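Local coordinates for Non-reducing end beta-L-arabinofuranosidase (Bacteroides thetaiotaomicron, PDB 5MQO), which probably hydrolyses glycosidic linkages of complex plant pectin, as a gut-bacterial glycoside hydrolase of family GH127 associated with aceric acidase activity, at residues A[306-311]-A[321-326]; A[310-315]-A[396-401]; A[617-622]-A[689-694]; A[653-658]-A[664-669]. One frame throughout, in Å; residues are numbered along the deposited sequence.

Contact 1: A[306-311]-A[321-326]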
loop_
_atom_site.group_PDB
_atom_site.type_symbol
_atom_site.label_atom_id
_atom_site.label_comp_id
_atom_site.label_asym_id
_atom_site.label_seq_id
_atom_site.Cartn_x
_atom_site.Cartn_y
_atom_site.Cartn_z
ATOM N N GLY A 306 13.703 -0.235 0.256
ATOM C CA GLY A 306 14.912 -0.172 1.073
ATOM C C GLY A 306 16.001 0.619 0.390
ATOM O O GLY A 306 16.680 1.411 1.034
ATOM N N VAL A 307 16.158 0.425 -0.916
ATOM C CA VAL A 307 17.155 1.169 -1.683
ATOM C C VAL A 307 16.862 2.681 -1.727
ATOM O O VAL A 307 17.781 3.496 -1.659
ATOM C CB VAL A 307 17.309 0.565 -3.098
ATOM C CG1 VAL A 307 18.131 1.453 -4.033
ATOM C CG2 VAL A 307 17.972 -0.806 -2.991
ATOM N N ALA A 308 15.584 3.042 -1.828
ATOM C CA ALA A 308 15.165 4.427 -1.810
ATOM C C ALA A 308 15.504 5.049 -0.490
ATOM O O ALA A 308 15.957 6.184 -0.428
ATOM C CB ALA A 308 13.690 4.542 -2.064
ATOM N N ASP A 309 15.299 4.276 0.568
ATOM C CA ASP A 309 15.735 4.670 1.908
ATOM C C ASP A 309 17.254 4.898 2.023
ATOM O O ASP A 309 17.687 5.878 2.632
ATOM C CB ASP A 309 15.228 3.664 2.955
ATOM C CG ASP A 309 13.893 4.060 3.538
ATOM O OD1 ASP A 309 13.566 5.266 3.494
ATOM O OD2 ASP A 309 13.186 3.174 4.065
ATOM N N VAL A 310 18.064 4.039 1.410
ATOM C CA VAL A 310 19.516 4.291 1.367
ATOM C C VAL A 310 19.804 5.523 0.538
ATOM O O VAL A 310 20.599 6.370 0.973
ATOM C CB VAL A 310 20.330 3.086 0.866
ATOM C CG1 VAL A 310 21.799 3.469 0.598
ATOM C CG2 VAL A 310 20.222 1.958 1.896
ATOM N N TYR A 311 19.126 5.663 -0.608
ATOM C CA TYR A 311 19.312 6.858 -1.441
ATOM C C TYR A 311 19.018 8.142 -0.659
ATOM O O TYR A 311 19.750 9.116 -0.782
ATOM C CB TYR A 311 18.491 6.818 -2.734
ATOM C CG TYR A 311 18.635 8.118 -3.451
ATOM C CD1 TYR A 311 19.766 8.388 -4.227
ATOM C CD2 TYR A 311 17.699 9.142 -3.258
ATOM C CE1 TYR A 311 19.930 9.629 -4.842
ATOM C CE2 TYR A 311 17.849 10.374 -3.864
ATOM C CZ TYR A 311 18.950 10.612 -4.649
ATOM O OH TYR A 311 19.031 11.845 -5.204
ATOM N N LYS A 321 18.890 6.233 -10.759
ATOM C CA LYS A 321 18.823 5.768 -12.161
ATOM C C LYS A 321 18.173 4.371 -12.255
ATOM O O LYS A 321 17.372 4.124 -13.140
ATOM C CB LYS A 321 20.206 5.797 -12.848
ATOM C CG LYS A 321 20.284 6.724 -14.065
ATOM C CD LYS A 321 21.620 7.468 -14.248
ATOM C CE LYS A 321 21.407 8.688 -15.158
ATOM N NZ LYS A 321 22.648 9.146 -15.846
ATOM N N ASN A 322 18.516 3.490 -11.320
ATOM C CA ASN A 322 17.908 2.182 -11.228
ATOM C C ASN A 322 16.487 2.297 -10.753
ATOM O O ASN A 322 15.594 1.733 -11.364
ATOM C CB ASN A 322 18.699 1.260 -10.303
ATOM C CG ASN A 322 20.115 1.020 -10.805
ATOM O OD1 ASN A 322 21.066 1.530 -10.235
ATOM N ND2 ASN A 322 20.254 0.252 -11.888
ATOM N N LEU A 323 16.256 3.051 -9.692
ATOM C CA LEU A 323 14.923 3.072 -9.071
ATOM C C LEU A 323 13.893 3.667 -9.994
ATOM O O LEU A 323 12.763 3.174 -10.019
ATOM C CB LEU A 323 14.914 3.791 -7.726
ATOM C CG LEU A 323 15.653 3.091 -6.572
ATOM C CD1 LEU A 323 15.737 4.024 -5.358
ATOM C CD2 LEU A 323 15.018 1.753 -6.202
ATOM N N THR A 324 14.268 4.675 -10.795
ATOM C CA THR A 324 13.301 5.277 -11.756
ATOM C C THR A 324 12.983 4.422 -12.992
ATOM O O THR A 324 11.875 4.455 -13.416
ATOM C CB THR A 324 13.623 6.749 -12.148
ATOM O OG1 THR A 324 14.935 6.854 -12.681
ATOM C CG2 THR A 324 13.595 7.612 -10.960
ATOM N N SER A 325 13.879 3.626 -13.548
ATOM C CA SER A 325 13.420 2.712 -14.623
ATOM C C SER A 325 12.681 1.484 -14.078
ATOM O O SER A 325 11.837 0.928 -14.767
ATOM C CB SER A 325 14.500 2.330 -15.672
ATOM O OG SER A 325 15.708 2.039 -15.034
ATOM N N ILE A 326 12.996 1.069 -12.855
ATOM C CA ILE A 326 12.274 -0.037 -12.208
ATOM C C ILE A 326 10.838 0.430 -11.882
ATOM O O ILE A 326 9.873 -0.308 -12.106
ATOM C CB ILE A 326 13.011 -0.550 -10.934
ATOM C CG1 ILE A 326 14.339 -1.151 -11.322
ATOM C CG2 ILE A 326 12.224 -1.646 -10.214
ATOM C CD1 ILE A 326 15.204 -1.547 -10.142
#
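Leu323 reaches across from one helix to Val307 and Ala308 on the preceding one, a compact example of how a forked side chain can join two helices without any polar bond. Its CG stands anti to the carbonyl carbon (chi1 -69°), and the fork beyond it divides the work. Leu323 CD1 lies against the backbone of the partner helix, 3.6 Å from Ala308 CA, and also meets Ala308 CB at 3.9 Å. Leu323 CD2 turns to the neighbouring valine, 4.0 Å from Val307 CB. Val307 CG1 faces both branches, at 3.8 Å from Leu323 CD1 and the same distance from Leu323 CD2, while the two side chains run obliquely past each other. The small Ala308 side chain probably allows Leu323 to come this close to the main chain. The closest CA atoms of the two segments, Ala308 CA and Leu323 CA, are 7.4 Å apart. Helices 297-314 and 317-333 run antiparallel and lie in the GH127 catalytic domain, whose family fold is an (alpha/alpha)6 barrel. Around them, Phe391 and Met395 of helix 382-399 also cover Leu323, and Ile268 of helix 258-270 packs on Val307.

Contact 2: A[310-315]-A[396-401]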
loop_
_atom_site.group_PDB
_atom_site.type_symbol
_atom_site.label_atom_id
_atom_site.label_comp_id
_atom_site.label_asym_id
_atom_site.label_seq_id
_atom_site.Cartn_x
_atom_site.Cartn_y
_atom_site.Cartn_z
ATOM N N VAL A 310 18.064 4.039 1.410
ATOM C CA VAL A 310 19.516 4.291 1.367
ATOM C C VAL A 310 19.804 5.523 0.538
ATOM O O VAL A 310 20.599 6.370 0.973
ATOM C CB VAL A 310 20.330 3.086 0.866
ATOM C CG1 VAL A 310 21.799 3.469 0.598
ATOM C CG2 VAL A 310 20.222 1.958 1.896
ATOM N N TYR A 311 19.126 5.663 -0.608
ATOM C CA TYR A 311 19.312 6.858 -1.441
ATOM C C TYR A 311 19.018 8.142 -0.659
ATOM O O TYR A 311 19.750 9.116 -0.782
ATOM C CB TYR A 311 18.491 6.818 -2.734
ATOM C CG TYR A 311 18.635 8.118 -3.451
ATOM C CD1 TYR A 311 19.766 8.388 -4.227
ATOM C CD2 TYR A 311 17.699 9.142 -3.258
ATOM C CE1 TYR A 311 19.930 9.629 -4.842
ATOM C CE2 TYR A 311 17.849 10.374 -3.864
ATOM C CZ TYR A 311 18.950 10.612 -4.649
ATOM O OH TYR A 311 19.031 11.845 -5.204
ATOM N N ALA A 312 17.965 8.131 0.158
ATOM C CA ALA A 312 17.610 9.297 0.978
ATOM C C ALA A 312 18.775 9.822 1.811
ATOM O O ALA A 312 18.854 11.017 2.068
ATOM C CB ALA A 312 16.456 8.963 1.906
ATOM N N GLU A 313 19.639 8.897 2.235
ATOM C CA GLU A 313 20.776 9.188 3.085
ATOM C C GLU A 313 22.050 9.428 2.301
ATOM O O GLU A 313 22.796 10.313 2.676
ATOM C CB GLU A 313 21.002 8.045 4.113
ATOM C CG GLU A 313 19.746 7.590 4.866
ATOM C CD GLU A 313 19.005 8.723 5.580
ATOM O OE1 GLU A 313 19.668 9.720 6.016
ATOM O OE2 GLU A 313 17.752 8.610 5.730
ATOM N N THR A 314 22.311 8.654 1.240
ATOM C CA THR A 314 23.619 8.717 0.500
ATOM C C THR A 314 23.708 9.638 -0.741
ATOM O O THR A 314 24.813 10.005 -1.168
ATOM C CB THR A 314 24.102 7.303 0.043
ATOM O OG1 THR A 314 23.280 6.802 -1.028
ATOM C CG2 THR A 314 24.117 6.306 1.221
ATOM N N GLY A 315 22.557 9.948 -1.349
ATOM C CA GLY A 315 22.486 10.765 -2.560
ATOM C C GLY A 315 23.201 10.201 -3.763
ATOM O O GLY A 315 23.521 10.947 -4.672
ATOM N N LEU A 396 8.124 9.323 -3.152
ATOM C CA LEU A 396 7.524 10.617 -2.859
ATOM C C LEU A 396 8.448 11.484 -1.989
ATOM O O LEU A 396 8.751 12.625 -2.373
ATOM C CB LEU A 396 6.165 10.468 -2.173
ATOM C CG LEU A 396 5.404 11.763 -1.831
ATOM C CD1 LEU A 396 4.992 12.527 -3.094
ATOM C CD2 LEU A 396 4.183 11.412 -0.996
ATOM N N GLU A 397 8.902 10.950 -0.850
ATOM C CA GLU A 397 9.679 11.762 0.127
ATOM C C GLU A 397 11.053 12.221 -0.454
ATOM O O GLU A 397 11.477 13.336 -0.255
ATOM C CB GLU A 397 9.818 11.033 1.491
ATOM C CG GLU A 397 8.469 10.674 2.144
ATOM C CD GLU A 397 8.416 10.763 3.677
ATOM O OE1 GLU A 397 9.286 10.220 4.426
ATOM O OE2 GLU A 397 7.447 11.388 4.151
ATOM N N VAL A 398 11.695 11.355 -1.217
ATOM C CA VAL A 398 12.937 11.669 -1.917
ATOM C C VAL A 398 12.834 12.646 -3.101
ATOM O O VAL A 398 13.846 13.228 -3.478
ATOM C CB VAL A 398 13.539 10.345 -2.438
ATOM C CG1 VAL A 398 14.550 10.554 -3.540
ATOM C CG2 VAL A 398 14.153 9.561 -1.290
ATOM N N THR A 399 11.658 12.771 -3.721
ATOM C CA THR A 399 11.487 13.573 -4.960
ATOM C C THR A 399 10.478 14.725 -4.923
ATOM O O THR A 399 10.579 15.653 -5.720
ATOM C CB THR A 399 11.079 12.692 -6.166
ATOM O OG1 THR A 399 9.800 12.092 -5.940
ATOM C CG2 THR A 399 12.092 11.629 -6.406
ATOM N N GLY A 400 9.475 14.651 -4.057
ATOM C CA GLY A 400 8.458 15.674 -4.012
ATOM C C GLY A 400 7.474 15.606 -5.152
ATOM O O GLY A 400 6.666 16.507 -5.295
ATOM N N ASP A 401 7.501 14.522 -5.933
ATOM C CA ASP A 401 6.683 14.386 -7.133
ATOM C C ASP A 401 5.359 13.718 -6.778
ATOM O O ASP A 401 5.322 12.588 -6.291
ATOM C CB ASP A 401 7.444 13.548 -8.152
ATOM C CG ASP A 401 6.876 13.645 -9.574
ATOM O OD1 ASP A 401 5.628 13.631 -9.770
ATOM O OD2 ASP A 401 7.722 13.699 -10.501
#
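The phenol ring of Tyr311 meets Val398 at its edge, with Val398 CG1 near the ring plane; neither face of the ring is used in this pairing. The methyl comes in beside the CD2-CE2 bond, 3.3 Å from Tyr311 CE2 and 3.5 Å from Tyr311 CD2, a close fit for an aliphatic group at an aromatic rim. With Tyr311 CG anti to the backbone N (chi1 175°), the ring is carried out toward the second helix. The other valine branch serves a different neighbour: Val398 CG2 touches Ala312 CB at 4.0 Å. The split is not absolute, since Val398 CG2 also skirts Tyr311 CD2. The backbones come close here, Ala312 CA lying 6.0 Å from Val398 CA. Helices 297-314 and 382-399, both within the GH127 catalytic domain, a family with an (alpha/alpha)6 barrel, meet near their C-terminal ends, and each is followed by a glycine of positive phi, Gly315 and Gly400. Gly400 N still bonds to Leu396 O, at 2.7 Å, as the chain turns away. Asp401 then caps the following helix through its bond to Lys403 N. An alanine in place of Val398 would probably open a gap between the helix ends, leaving the tyrosine edge and the Ala312 methyl without the branches that now touch them. Met28, from the N-terminal part of the chain, packs on both Ala312 and Val398, while Glu313 forms a salt bridge to Arg253 and also bonds to Ser31.

Contact 3: A[617-622]-A[689-694]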
loop_
_atom_site.group_PDB
_atom_site.type_symbol
_atom_site.label_atom_id
_atom_site.label_comp_id
_atom_site.label_asym_id
_atom_site.label_seq_id
_atom_site.Cartn_x
_atom_site.Cartn_y
_atom_site.Cartn_z
ATOM N N GLU A 617 -28.515 -13.681 -14.063
ATOM C CA GLU A 617 -27.980 -13.799 -15.397
ATOM C C GLU A 617 -26.446 -13.908 -15.194
ATOM O O GLU A 617 -25.903 -13.364 -14.231
ATOM C CB GLU A 617 -28.431 -12.596 -16.240
ATOM C CG GLU A 617 -28.826 -12.906 -17.674
ATOM C CD GLU A 617 -30.179 -13.601 -17.833
ATOM O OE1 GLU A 617 -31.225 -13.076 -17.364
ATOM O OE2 GLU A 617 -30.209 -14.678 -18.465
ATOM N N LYS A 618 -25.772 -14.670 -16.051
ATOM C CA LYS A 618 -24.388 -15.061 -15.815
ATOM C C LYS A 618 -23.400 -13.949 -16.131
ATOM O O LYS A 618 -23.447 -13.335 -17.185
ATOM C CB LYS A 618 -24.021 -16.317 -16.611
ATOM C CG LYS A 618 -24.525 -17.604 -15.975
ATOM C CD LYS A 618 -23.622 -18.791 -16.298
ATOM C CE LYS A 618 -23.996 -19.426 -17.633
ATOM N NZ LYS A 618 -23.090 -20.580 -17.892
ATOM N N ILE A 619 -22.486 -13.724 -15.199
ATOM C CA ILE A 619 -21.530 -12.620 -15.256
ATOM C C ILE A 619 -20.711 -12.557 -16.540
ATOM O O ILE A 619 -20.380 -11.462 -16.999
ATOM C CB ILE A 619 -20.579 -12.691 -14.038
ATOM C CG1 ILE A 619 -19.737 -11.417 -13.895
ATOM C CG2 ILE A 619 -19.697 -13.937 -14.105
ATOM C CD1 ILE A 619 -19.062 -11.320 -12.552
ATOM N N ASP A 620 -20.375 -13.706 -17.121
ATOM C CA ASP A 620 -19.582 -13.726 -18.361
ATOM C C ASP A 620 -20.290 -13.020 -19.520
ATOM O O ASP A 620 -19.628 -12.398 -20.340
ATOM C CB ASP A 620 -19.203 -15.152 -18.784
ATOM C CG ASP A 620 -18.193 -15.817 -17.860
ATOM O OD1 ASP A 620 -17.446 -15.153 -17.111
ATOM O OD2 ASP A 620 -18.136 -17.051 -17.915
ATOM N N ASN A 621 -21.624 -13.082 -19.549
ATOM C CA ASN A 621 -22.446 -12.456 -20.588
ATOM C C ASN A 621 -22.683 -10.936 -20.463
ATOM O O ASN A 621 -23.366 -10.351 -21.328
ATOM C CB ASN A 621 -23.825 -13.136 -20.615
ATOM C CG ASN A 621 -23.749 -14.623 -20.894
ATOM O OD1 ASN A 621 -24.524 -15.397 -20.357
ATOM N ND2 ASN A 621 -22.802 -15.024 -21.714
ATOM N N ILE A 622 -22.154 -10.291 -19.427
ATOM C CA ILE A 622 -22.371 -8.862 -19.221
ATOM C C ILE A 622 -21.417 -8.030 -20.085
ATOM O O ILE A 622 -20.212 -8.195 -19.962
ATOM C CB ILE A 622 -22.143 -8.487 -17.749
ATOM C CG1 ILE A 622 -23.080 -9.276 -16.812
ATOM C CG2 ILE A 622 -22.308 -6.992 -17.542
ATOM C CD1 ILE A 622 -24.560 -9.076 -17.079
ATOM N N GLU A 689 -19.266 -15.206 -7.996
ATOM C CA GLU A 689 -18.343 -14.861 -9.063
ATOM C C GLU A 689 -17.981 -13.373 -9.010
ATOM O O GLU A 689 -18.660 -12.595 -8.372
ATOM C CB GLU A 689 -18.930 -15.306 -10.413
ATOM C CG GLU A 689 -18.999 -16.827 -10.561
ATOM C CD GLU A 689 -19.432 -17.295 -11.953
ATOM O OE1 GLU A 689 -20.627 -17.576 -12.107
ATOM O OE2 GLU A 689 -18.580 -17.406 -12.878
ATOM N N MET A 690 -16.862 -12.999 -9.625
ATOM C CA MET A 690 -16.378 -11.606 -9.597
ATOM C C MET A 690 -15.464 -11.325 -10.783
ATOM O O MET A 690 -14.759 -12.222 -11.232
ATOM C CB MET A 690 -15.622 -11.310 -8.293
ATOM C CG MET A 690 -15.079 -9.878 -8.153
ATOM S SD MET A 690 -13.484 -9.541 -8.950
ATOM C CE MET A 690 -12.291 -10.242 -7.838
ATOM N N THR A 691 -15.472 -10.083 -11.279
ATOM C CA THR A 691 -14.492 -9.672 -12.293
ATOM C C THR A 691 -14.308 -8.166 -12.192
ATOM O O THR A 691 -15.292 -7.470 -11.950
ATOM C CB THR A 691 -14.908 -10.088 -13.734
ATOM O OG1 THR A 691 -13.900 -9.697 -14.680
ATOM C CG2 THR A 691 -16.227 -9.446 -14.156
ATOM N N VAL A 692 -13.074 -7.673 -12.361
ATOM C CA VAL A 692 -12.839 -6.239 -12.494
ATOM C C VAL A 692 -13.007 -5.852 -13.966
ATOM O O VAL A 692 -13.784 -4.971 -14.298
ATOM C CB VAL A 692 -11.452 -5.802 -11.947
ATOM C CG1 VAL A 692 -11.189 -4.302 -12.143
ATOM C CG2 VAL A 692 -11.308 -6.189 -10.483
ATOM N N TRP A 693 -12.285 -6.509 -14.857
ATOM C CA TRP A 693 -12.337 -6.143 -16.277
ATOM C C TRP A 693 -13.529 -6.840 -16.920
ATOM O O TRP A 693 -13.772 -8.011 -16.624
ATOM C CB TRP A 693 -11.020 -6.496 -16.995
ATOM C CG TRP A 693 -9.942 -5.614 -16.596
ATOM C CD1 TRP A 693 -9.187 -5.734 -15.496
ATOM C CD2 TRP A 693 -9.514 -4.427 -17.257
ATOM N NE1 TRP A 693 -8.283 -4.710 -15.426
ATOM C CE2 TRP A 693 -8.459 -3.890 -16.501
ATOM C CE3 TRP A 693 -9.891 -3.783 -18.442
ATOM C CZ2 TRP A 693 -7.785 -2.718 -16.868
ATOM C CZ3 TRP A 693 -9.238 -2.606 -18.814
ATOM C CH2 TRP A 693 -8.195 -2.085 -18.027
ATOM N N MET A 694 -14.270 -6.098 -17.760
ATOM C CA MET A 694 -15.475 -6.592 -18.431
ATOM C C MET A 694 -15.417 -6.285 -19.927
ATOM O O MET A 694 -14.797 -5.298 -20.344
ATOM C CB MET A 694 -16.744 -5.950 -17.851
ATOM C CG MET A 694 -17.082 -6.359 -16.430
ATOM S SD MET A 694 -18.291 -5.280 -15.594
ATOM C CE MET A 694 -17.313 -3.792 -15.343
#
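Ile619 inserts its branches among Glu689, Met690 and Thr691, and the close contacts are all made by this one side chain. Ile619 CG2 lies beside the carboxylate end of Glu689, 3.8 Å from Glu689 OE2, with Glu689 CB also near at 4.0 Å. The longer branch goes the other way: with CG1 anti to the backbone N (chi1 -169°) and the chain extended beyond it, Ile619 CD1 arrives 3.8 Å from Thr691 CG2 and 4.0 Å from Met690 CA. A second shell fixes these partners. Thr691 turns its methyl to the isoleucine and its hydroxyl elsewhere, Thr691 OG1 donating to Trp693 O at 2.6 Å and accepting from Arg434 NE. Glu689 OE2 takes a hydrogen bond from Ala437 N, and Leu608 of strand 604-609 touches Ile619 as well. Ile619 itself opens the short 3-10 turn 619-621, which delivers the chain into strand 622-625, parallel to strand 690-697 in the C-terminal beta domain. An alanine at Ile619 would probably leave the Thr691 methyl without its apolar mate and open a gap between turn and strand. The chemistry implies a division of labour: Glu689 OE2 and Thr691 OG1 find their hydrogen bonds outside the turn, so that across the contact Ile619 offers only van der Waals packing.

Contact 4: A[653-658]-A[664-669]; sequences SSESWE and PVVQAE
Glu655 lays its side chain alongside Val666, the two passing in opposite directions. Glu655 CB points toward the partner segment but stays 4.8 Å from Val666 CG1. Next comes Glu655 CG, anti to the carbonyl carbon (chi1 -56°), which reaches Val666 CG1 at 3.9 Å. The chain stays extended, keeping CD beside the same methyl, and at the tip Glu655 OE1 is 3.6 Å from Val666 CG1. Glu655 thus lies along the methyl with its CG and one side of its carboxylate, while OE1 also takes part in a long, weak ion pair with Arg663. The valine's second methyl turns to the main chain, where Val666 CG2 lies 3.6 Å from Ser653 O. Both segments belong to the connection between the neighbouring antiparallel strands 640-651 and 670-678, a beta hairpin with a long, irregular loop in the GH127 C-terminal domain. Close to the strands, the loop's two arms are tied by Ser653 N, which donates to Gln667 O at 3.3 Å with a nearly straight N-H...O angle of 169°. Ser653 OG adds a weak hydrogen bond to that same carbonyl oxygen, so that a single residue holds Gln667 O through its backbone and its side chain. Further out, Trp657 makes a cation-pi contact with Arg663. Toward the strands, Ala668 O accepts a hydrogen bond from Arg650 NH2.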
loop_
_atom_site.group_PDB
_atom_site.type_symbol
_atom_site.label_atom_id
_atom_site.label_comp_id
_atom_site.label_asym_id
_atom_site.label_seq_id
_atom_site.Cartn_x
_atom_site.Cartn_y
_atom_site.Cartn_z
ATOM N N SER A 653 -26.564 -13.252 -25.450
ATOM C CA SER A 653 -27.367 -14.487 -25.457
ATOM C C SER A 653 -26.506 -15.595 -24.871
ATOM O O SER A 653 -25.300 -15.564 -25.070
ATOM C CB SER A 653 -27.780 -14.868 -26.877
ATOM O OG SER A 653 -28.548 -13.834 -27.487
ATOM N N SER A 654 -27.093 -16.549 -24.143
ATOM C CA SER A 654 -26.283 -17.582 -23.461
ATOM C C SER A 654 -26.459 -19.005 -24.004
ATOM O O SER A 654 -27.351 -19.726 -23.574
ATOM C CB SER A 654 -26.505 -17.550 -21.931
ATOM O OG SER A 654 -27.714 -18.158 -21.528
ATOM N N GLU A 655 -25.597 -19.384 -24.951
ATOM C CA GLU A 655 -25.401 -20.788 -25.355
ATOM C C GLU A 655 -24.449 -21.443 -24.358
ATOM O O GLU A 655 -23.557 -20.774 -23.843
ATOM C CB GLU A 655 -24.791 -20.879 -26.762
ATOM C CG GLU A 655 -25.574 -20.169 -27.879
ATOM C CD GLU A 655 -25.180 -20.642 -29.287
ATOM O OE1 GLU A 655 -23.968 -20.617 -29.650
ATOM O OE2 GLU A 655 -26.104 -21.042 -30.037
ATOM N N SER A 656 -24.626 -22.728 -24.071
ATOM C CA SER A 656 -23.745 -23.396 -23.114
ATOM C C SER A 656 -22.325 -23.560 -23.680
ATOM O O SER A 656 -22.143 -24.074 -24.794
ATOM C CB SER A 656 -24.268 -24.777 -22.698
ATOM O OG SER A 656 -23.439 -25.352 -21.683
ATOM N N TRP A 657 -21.344 -23.142 -22.874
ATOM C CA TRP A 657 -19.923 -23.338 -23.170
ATOM C C TRP A 657 -19.335 -24.744 -22.823
ATOM O O TRP A 657 -18.164 -24.982 -23.035
ATOM C CB TRP A 657 -19.099 -22.223 -22.495
ATOM C CG TRP A 657 -19.112 -20.924 -23.258
ATOM C CD1 TRP A 657 -19.768 -19.773 -22.926
ATOM C CD2 TRP A 657 -18.449 -20.664 -24.485
ATOM N NE1 TRP A 657 -19.536 -18.807 -23.873
ATOM C CE2 TRP A 657 -18.728 -19.326 -24.838
ATOM C CE3 TRP A 657 -17.621 -21.423 -25.304
ATOM C CZ2 TRP A 657 -18.231 -18.736 -25.965
ATOM C CZ3 TRP A 657 -17.109 -20.832 -26.441
ATOM C CH2 TRP A 657 -17.420 -19.486 -26.761
ATOM N N GLU A 658 -20.146 -25.665 -22.311
ATOM C CA GLU A 658 -19.699 -27.038 -22.086
ATOM C C GLU A 658 -19.084 -27.718 -23.333
ATOM O O GLU A 658 -19.753 -27.885 -24.347
ATOM C CB GLU A 658 -20.865 -27.869 -21.550
ATOM C CG GLU A 658 -21.151 -27.624 -20.070
ATOM C CD GLU A 658 -20.117 -28.294 -19.166
ATOM O OE1 GLU A 658 -20.001 -29.543 -19.269
ATOM O OE2 GLU A 658 -19.420 -27.583 -18.376
ATOM N N PRO A 664 -19.385 -19.534 -33.480
ATOM C CA PRO A 664 -19.954 -18.333 -34.047
ATOM C C PRO A 664 -20.468 -17.340 -33.011
ATOM O O PRO A 664 -21.216 -17.720 -32.078
ATOM C CB PRO A 664 -21.118 -18.866 -34.858
ATOM C CG PRO A 664 -20.621 -20.165 -35.347
ATOM C CD PRO A 664 -19.720 -20.722 -34.277
ATOM N N VAL A 665 -20.073 -16.081 -33.215
ATOM C CA VAL A 665 -20.402 -14.973 -32.344
ATOM C C VAL A 665 -21.904 -14.941 -32.237
ATOM O O VAL A 665 -22.570 -15.001 -33.242
ATOM C CB VAL A 665 -19.946 -13.624 -32.944
ATOM C CG1 VAL A 665 -20.454 -12.446 -32.124
ATOM C CG2 VAL A 665 -18.436 -13.549 -33.006
ATOM N N VAL A 666 -22.417 -14.866 -31.017
ATOM C CA VAL A 666 -23.860 -14.817 -30.773
ATOM C C VAL A 666 -24.370 -13.385 -30.771
ATOM O O VAL A 666 -23.602 -12.430 -30.657
ATOM C CB VAL A 666 -24.262 -15.522 -29.437
ATOM C CG1 VAL A 666 -23.883 -17.001 -29.484
ATOM C CG2 VAL A 666 -23.661 -14.856 -28.181
ATOM N N GLN A 667 -25.690 -13.258 -30.880
ATOM C CA GLN A 667 -26.363 -11.954 -30.787
ATOM C C GLN A 667 -26.209 -11.378 -29.387
ATOM O O GLN A 667 -25.883 -12.107 -28.425
ATOM C CB GLN A 667 -27.860 -12.071 -31.141
ATOM C CG GLN A 667 -28.157 -12.216 -32.635
ATOM C CD GLN A 667 -27.948 -10.909 -33.413
ATOM O OE1 GLN A 667 -28.809 -10.007 -33.411
ATOM N NE2 GLN A 667 -26.794 -10.802 -34.085
ATOM N N ALA A 668 -26.443 -10.076 -29.272
ATOM C CA ALA A 668 -26.398 -9.421 -27.963
ATOM C C ALA A 668 -27.415 -8.283 -27.917
ATOM O O ALA A 668 -27.089 -7.135 -27.609
ATOM C CB ALA A 668 -24.979 -8.942 -27.657
ATOM N N GLU A 669 -28.660 -8.625 -28.216
ATOM C CA GLU A 669 -29.714 -7.626 -28.379
ATOM C C GLU A 669 -30.354 -7.174 -27.075
ATOM O O GLU A 669 -30.990 -6.139 -27.064
ATOM C CB GLU A 669 -30.808 -8.154 -29.306
ATOM C CG GLU A 669 -30.338 -8.458 -30.731
ATOM C CD GLU A 669 -31.191 -9.514 -31.450
ATOM O OE1 GLU A 669 -31.487 -10.585 -30.851
ATOM O OE2 GLU A 669 -31.539 -9.281 -32.634
#

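Contacts 1 and 2 are buried in the helical catalytic domain and share helix 297-314: Val310 and Tyr311 belong to both, and Ala308 O of contact 1 packs on Val398 CG2 of contact 2. Their centres are about 9 Å apart. Contacts 3 and 4 lie in the beta-rich C-terminal domain and also touch, through Asn621 and Ser654, yet contact 3 is buried whereas contact 4 is at the surface. Chemistry follows place: branched aliphatic groups dominate the first three, with an aromatic edge added in contact 2 and a carboxylate flank in contact 3, while contact 4 alone has hydrogen bonds across its segments.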